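Local coordinates for protein hydrolase, NUDIX family (PDB 3F6A) that probably hydrolyses nucleoside diphosphates linked to another moiety, in the manner of Nudix hydrolases, at residues 39-43 with 44-48; 137-140 with 141-145. All blocks are in the same frame, centred on the assembly; numbering follows the deposited sequence.

How the interactions relate
Interaction 1 closes before interaction 2 opens along the chain, and their centres lie about 23 Å apart, on opposite sides of the chain's centre; nearest atoms are about 12 Å apart. Each is the N-terminal start of a helix, 43-55 for interaction 1 and 138-150 for interaction 2, and the mixed sheet lies between them. Alternating residues show this: Val9, Val11 and Tyr103 touch the first helix, whereas Phe12, Val102 and Tyr104 touch the second. This is the alpha/beta/alpha sandwich of the Nudix fold, with interaction 1 inside the Nudix box and interaction 2 on the C-terminal helix. Both also meet the second subunit, so the two helix starts contribute to the dimer interface.

Interaction 1 (39-43 with 44-48); sequences VNELP and EEACI
Glu45 reaches back to the residue just before its own helix: its OE1 accepts a nearly straight hydrogen bond (171°) from Leu42 N at 3.1 Å. The N-H comes to the anti side of the carboxylate, 31° out of its plane. Leu42 is the N-cap and Glu45 the third helical residue, so this is the backbone-to-side-chain half of a capping box. The isobutyl group of Leu42 crosses the Glu45 chain, with CG 3.8 Å from Glu45 CD, and its CB also rests on Glu44 CG. Leu42 O receives Ala46 N at 3.0 Å, and more weakly Glu45 N.

Glu41 runs past Glu45 in the opposite direction. With CG anti to the backbone N (chi1 173°) and the chain extended, its OE1 arrives 3.5 Å from Ala46 CB. That oxygen is held by a salt bridge from Arg49 and a hydrogen bond from Glu38 N. Sequence and geometry agree with the Nudix box, where a glutamate of the loop pairs with the helix arginine. Arg49 probably offsets the charge of Glu41, while Glu45, whose OE1 lies 5.2 Å from Glu41 OE2, has its own bond to Leu42 N.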
ATOM      1  N   VAL A  39     -16.717   0.924  -1.443  1.00 31.45           N
ATOM      2  CA  VAL A  39     -16.381   1.478  -2.740  1.00 34.30           C
ATOM      3  C   VAL A  39     -16.429   2.984  -2.502  1.00 35.72           C
ATOM      4  O   VAL A  39     -17.251   3.468  -1.729  1.00 38.03           O
ATOM      5  CB  VAL A  39     -17.406   1.038  -3.834  1.00 35.18           C
ATOM      6  CG1 VAL A  39     -18.715   1.791  -3.676  1.00 34.65           C
ATOM      7  CG2 VAL A  39     -16.818   1.254  -5.216  1.00 36.70           C
ATOM      8  N   ASN A  40     -15.526   3.720  -3.128  1.00 35.99           N
ATOM      9  CA  ASN A  40     -15.485   5.167  -2.944  1.00 36.33           C
ATOM     10  C   ASN A  40     -15.066   5.535  -1.516  1.00 34.29           C
ATOM     11  O   ASN A  40     -15.372   6.625  -1.030  1.00 36.03           O
ATOM     12  CB  ASN A  40     -16.849   5.789  -3.265  1.00 39.37           C
ATOM     13  CG  ASN A  40     -16.762   7.279  -3.527  1.00 43.42           C
ATOM     14  OD1 ASN A  40     -15.999   7.723  -4.387  1.00 47.60           O
ATOM     15  ND2 ASN A  40     -17.549   8.062  -2.796  1.00 43.99           N
ATOM     16  N   GLU A  41     -14.378   4.616  -0.844  1.00 29.89           N
ATOM     17  CA  GLU A  41     -13.875   4.859   0.508  1.00 25.12           C
ATOM     18  C   GLU A  41     -12.363   4.626   0.497  1.00 22.04           C
ATOM     19  O   GLU A  41     -11.888   3.663  -0.095  1.00 21.37           O
ATOM     20  CB  GLU A  41     -14.524   3.909   1.519  1.00 25.44           C
ATOM     21  CG  GLU A  41     -13.910   4.008   2.911  1.00 24.81           C
ATOM     22  CD  GLU A  41     -14.557   3.078   3.920  1.00 26.61           C
ATOM     23  OE1 GLU A  41     -14.589   1.851   3.680  1.00 23.38           O
ATOM     24  OE2 GLU A  41     -15.028   3.584   4.958  1.00 24.67           O
ATOM     25  N   LEU A  42     -11.611   5.508   1.145  1.00 19.66           N
ATOM     26  CA  LEU A  42     -10.155   5.368   1.197  1.00 20.39           C
ATOM     27  C   LEU A  42      -9.790   4.268   2.181  1.00 20.66           C
ATOM     28  O   LEU A  42     -10.443   4.115   3.216  1.00 19.36           O
ATOM     29  CB  LEU A  42      -9.495   6.666   1.668  1.00 19.82           C
ATOM     30  CG  LEU A  42      -9.764   7.987   0.940  1.00 21.41           C
ATOM     31  CD1 LEU A  42      -9.067   9.112   1.705  1.00 20.02           C
ATOM     32  CD2 LEU A  42      -9.273   7.912  -0.500  1.00 21.24           C
ATOM     33  N   PRO A  43      -8.735   3.493   1.878  1.00 21.12           N
ATOM     34  CA  PRO A  43      -8.323   2.416   2.786  1.00 20.38           C
ATOM     35  C   PRO A  43      -8.145   2.925   4.220  1.00 20.12           C
ATOM     36  O   PRO A  43      -8.440   2.213   5.175  1.00 20.20           O
ATOM     37  CB  PRO A  43      -7.003   1.937   2.176  1.00 20.45           C
ATOM     38  CG  PRO A  43      -7.224   2.154   0.691  1.00 21.16           C
ATOM     39  CD  PRO A  43      -7.884   3.523   0.669  1.00 22.27           C
ATOM     40  N   GLU A  44      -7.668   4.160   4.364  1.00 20.03           N
ATOM     41  CA  GLU A  44      -7.450   4.739   5.687  1.00 20.25           C
ATOM     42  C   GLU A  44      -8.756   5.052   6.412  1.00 19.63           C
ATOM     43  O   GLU A  44      -8.840   4.913   7.632  1.00 17.62           O
ATOM     44  CB  GLU A  44      -6.605   6.011   5.580  1.00 20.62           C
ATOM     45  CG  GLU A  44      -7.201   7.099   4.696  1.00 20.14           C
ATOM     46  CD  GLU A  44      -6.200   8.206   4.386  1.00 23.14           C
ATOM     47  OE1 GLU A  44      -6.289   9.289   5.000  1.00 24.80           O
ATOM     48  OE2 GLU A  44      -5.314   7.985   3.534  1.00 19.50           O
ATOM     49  N   GLU A  45      -9.769   5.480   5.665  1.00 20.12           N
ATOM     50  CA  GLU A  45     -11.058   5.791   6.273  1.00 20.19           C
ATOM     51  C   GLU A  45     -11.677   4.481   6.731  1.00 19.52           C
ATOM     52  O   GLU A  45     -12.372   4.437   7.742  1.00 16.97           O
ATOM     53  CB  GLU A  45     -11.969   6.497   5.268  1.00 21.13           C
ATOM     54  CG  GLU A  45     -11.382   7.811   4.768  1.00 25.30           C
ATOM     55  CD  GLU A  45     -12.267   8.523   3.762  1.00 28.81           C
ATOM     56  OE1 GLU A  45     -12.807   7.848   2.856  1.00 26.61           O
ATOM     57  OE2 GLU A  45     -12.408   9.765   3.866  1.00 31.62           O
ATOM     58  N   ALA A  46     -11.395   3.408   5.989  1.00 19.86           N
ATOM     59  CA  ALA A  46     -11.903   2.083   6.326  1.00 21.18           C
ATOM     60  C   ALA A  46     -11.312   1.624   7.656  1.00 21.96           C
ATOM     61  O   ALA A  46     -11.993   0.968   8.451  1.00 22.83           O
ATOM     62  CB  ALA A  46     -11.556   1.083   5.224  1.00 20.77           C
ATOM     63  N   CYS A  47     -10.047   1.964   7.902  1.00 22.86           N
ATOM     64  CA  CYS A  47      -9.400   1.584   9.157  1.00 22.12           C
ATOM     65  C   CYS A  47     -10.086   2.316  10.299  1.00 21.90           C
ATOM     66  O   CYS A  47     -10.416   1.721  11.331  1.00 20.67           O
ATOM     67  CB  CYS A  47      -7.918   1.960   9.144  1.00 22.98           C
ATOM     68  SG  CYS A  47      -6.888   0.932   8.074  1.00 25.75           S
ATOM     69  N   ILE A  48     -10.290   3.617  10.104  1.00 20.74           N
ATOM     70  CA  ILE A  48     -10.941   4.449  11.103  1.00 20.31           C
ATOM     71  C   ILE A  48     -12.336   3.930  11.441  1.00 19.62           C
ATOM     72  O   ILE A  48     -12.669   3.792  12.614  1.00 20.87           O
ATOM     73  CB  ILE A  48     -11.034   5.922  10.629  1.00 22.32           C
ATOM     74  CG1 ILE A  48      -9.632   6.533  10.581  1.00 24.97           C
ATOM     75  CG2 ILE A  48     -11.938   6.730  11.561  1.00 21.93           C
ATOM     76  CD1 ILE A  48      -9.613   8.009  10.233  1.00 28.73           C
TER

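Interaction 2 (137-140 with 141-145); sequences QENI and LVMAT
Met143, a selenomethionine, lies against Asn139 and Ile140 one turn earlier in the C-terminal helix 138-150, which packs on the sheet of the Nudix fold. Its CB is 3.7 Å from Asn139 O, and CG, beside the backbone N, comes within 3.4 Å of that same carbonyl oxygen. From SE the chain turns back (chi3 -76°), which carries CE to 3.6 Å from Asn139 O. The methyl also touches Ile140 CD1 at 3.9 Å, the two side chains meeting at a slant. Phe12, Val102 and Tyr104 line the sheet side of Met143, and Leu69 of the second subunit packs on it as well.

Asn139 O is at the same time the acceptor of Met143 N, the straightest (166°) of the four helical bonds from N-H of residue i+4 to O of residue i between 137-140 and 141-145. The amide of Asn139 is gripped at both ends: OD1 accepts from Gln137 NE2 in the carbonyl plane, on a lone pair, and is hydrogen-bonded to Ser76 OG of the second subunit, while ND2 donates to Glu78 OE1 of that subunit. Gln137 is the N-cap, and its OE1 bonds to Lys29.

On another side of the helix, Leu141 CG packs 3.5 Å from Gln137 O, and its CD1 lies 3.8 Å from Glu138 OE1, brought there by the bend of the Glu138 chain at chi2. Further on, Leu141 O accepts two hydrogen bonds from one residue, Thr145 N and Thr145 OG1, the hydroxyl standing 2.7 Å from Leu141 O.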
ATOM      1  N   GLN A 137      -2.104 -16.676  14.782  1.00 29.08           N
ATOM      2  CA  GLN A 137      -1.215 -17.036  13.674  1.00 29.79           C
ATOM      3  C   GLN A 137       0.133 -16.353  13.858  1.00 27.79           C
ATOM      4  O   GLN A 137       0.206 -15.257  14.406  1.00 25.87           O
ATOM      5  CB  GLN A 137      -1.828 -16.588  12.350  1.00 31.69           C
ATOM      6  CG  GLN A 137      -3.268 -17.012  12.182  1.00 38.00           C
ATOM      7  CD  GLN A 137      -3.975 -16.253  11.083  1.00 38.23           C
ATOM      8  OE1 GLN A 137      -5.185 -16.387  10.908  1.00 44.53           O
ATOM      9  NE2 GLN A 137      -3.225 -15.452  10.332  1.00 38.65           N
ATOM     10  N   GLU A 138       1.197 -16.994  13.389  1.00 26.51           N
ATOM     11  CA  GLU A 138       2.540 -16.436  13.526  1.00 26.67           C
ATOM     12  C   GLU A 138       2.736 -15.041  12.922  1.00 25.81           C
ATOM     13  O   GLU A 138       3.346 -14.176  13.555  1.00 26.15           O
ATOM     14  CB  GLU A 138       3.570 -17.394  12.919  1.00 27.41           C
ATOM     15  CG  GLU A 138       3.563 -18.788  13.519  1.00 33.18           C
ATOM     16  CD  GLU A 138       3.751 -18.779  15.025  1.00 34.93           C
ATOM     17  OE1 GLU A 138       4.678 -18.092  15.504  1.00 36.00           O
ATOM     18  OE2 GLU A 138       2.976 -19.465  15.725  1.00 37.40           O
ATOM     19  N   ASN A 139       2.236 -14.816  11.705  1.00 23.60           N
ATOM     20  CA  ASN A 139       2.409 -13.512  11.067  1.00 24.25           C
ATOM     21  C   ASN A 139       1.660 -12.409  11.813  1.00 24.26           C
ATOM     22  O   ASN A 139       2.041 -11.237  11.754  1.00 23.36           O
ATOM     23  CB  ASN A 139       1.990 -13.567   9.585  1.00 24.52           C
ATOM     24  CG  ASN A 139       0.498 -13.763   9.392  1.00 24.37           C
ATOM     25  OD1 ASN A 139      -0.159 -14.439  10.172  1.00 24.62           O
ATOM     26  ND2 ASN A 139      -0.036 -13.189   8.323  1.00 25.25           N
ATOM     27  N   ILE A 140       0.602 -12.781  12.525  1.00 23.88           N
ATOM     28  CA  ILE A 140      -0.143 -11.795  13.301  1.00 22.89           C
ATOM     29  C   ILE A 140       0.700 -11.457  14.529  1.00 22.60           C
ATOM     30  O   ILE A 140       0.766 -10.300  14.958  1.00 22.30           O
ATOM     31  CB  ILE A 140      -1.516 -12.342  13.743  1.00 21.83           C
ATOM     32  CG1 ILE A 140      -2.387 -12.605  12.511  1.00 21.99           C
ATOM     33  CG2 ILE A 140      -2.202 -11.349  14.673  1.00 23.92           C
ATOM     34  CD1 ILE A 140      -2.638 -11.373  11.653  1.00 20.30           C
ATOM     35  N   LEU A 141       1.357 -12.473  15.084  1.00 22.09           N
ATOM     36  CA  LEU A 141       2.214 -12.277  16.250  1.00 23.27           C
ATOM     37  C   LEU A 141       3.346 -11.336  15.892  1.00 21.54           C
ATOM     38  O   LEU A 141       3.748 -10.499  16.696  1.00 22.73           O
ATOM     39  CB  LEU A 141       2.809 -13.605  16.728  1.00 24.23           C
ATOM     40  CG  LEU A 141       1.877 -14.586  17.437  1.00 28.33           C
ATOM     41  CD1 LEU A 141       2.632 -15.864  17.779  1.00 28.92           C
ATOM     42  CD2 LEU A 141       1.323 -13.939  18.702  1.00 29.64           C
ATOM     43  N   VAL A 142       3.859 -11.473  14.675  1.00 21.84           N
ATOM     44  CA  VAL A 142       4.956 -10.627  14.219  1.00 21.44           C
ATOM     45  C   VAL A 142       4.534  -9.172  14.035  1.00 22.50           C
ATOM     46  O   VAL A 142       5.204  -8.260  14.521  1.00 22.30           O
ATOM     47  CB  VAL A 142       5.532 -11.144  12.887  1.00 20.61           C
ATOM     48  CG1 VAL A 142       6.505 -10.146  12.312  1.00 19.55           C
ATOM     49  CG2 VAL A 142       6.225 -12.478  13.112  1.00 22.49           C
HETATM   50  N   MSE A 143       3.423  -8.950  13.338  1.00 21.50           N
HETATM   51  CA  MSE A 143       2.967  -7.584  13.112  1.00 21.03           C
HETATM   52  C   MSE A 143       2.534  -6.877  14.389  1.00 19.39           C
HETATM   53  O   MSE A 143       2.743  -5.673  14.540  1.00 20.20           O
HETATM   54  CB  MSE A 143       1.845  -7.567  12.074  1.00 22.30           C
HETATM   55  CG  MSE A 143       2.334  -7.998  10.686  1.00 23.20           C
HETATM   56 SE   MSE A 143       1.063  -7.751   9.261  1.00 33.46          SE
HETATM   57  CE  MSE A 143      -0.091  -9.226   9.649  1.00 25.44           C
ATOM     58  N   ALA A 144       1.954  -7.620  15.319  1.00 19.50           N
ATOM     59  CA  ALA A 144       1.522  -7.036  16.583  1.00 19.20           C
ATOM     60  C   ALA A 144       2.762  -6.579  17.347  1.00 21.42           C
ATOM     61  O   ALA A 144       2.754  -5.547  18.019  1.00 20.26           O
ATOM     62  CB  ALA A 144       0.738  -8.068  17.398  1.00 20.05           C
ATOM     63  N   THR A 145       3.836  -7.352  17.220  1.00 21.70           N
ATOM     64  CA  THR A 145       5.093  -7.030  17.881  1.00 21.42           C
ATOM     65  C   THR A 145       5.736  -5.817  17.217  1.00 21.44           C
ATOM     66  O   THR A 145       6.280  -4.947  17.901  1.00 19.91           O
ATOM     67  CB  THR A 145       6.055  -8.227  17.830  1.00 21.07           C
ATOM     68  OG1 THR A 145       5.443  -9.343  18.486  1.00 22.58           O
ATOM     69  CG2 THR A 145       7.367  -7.897  18.524  1.00 22.97           C
TER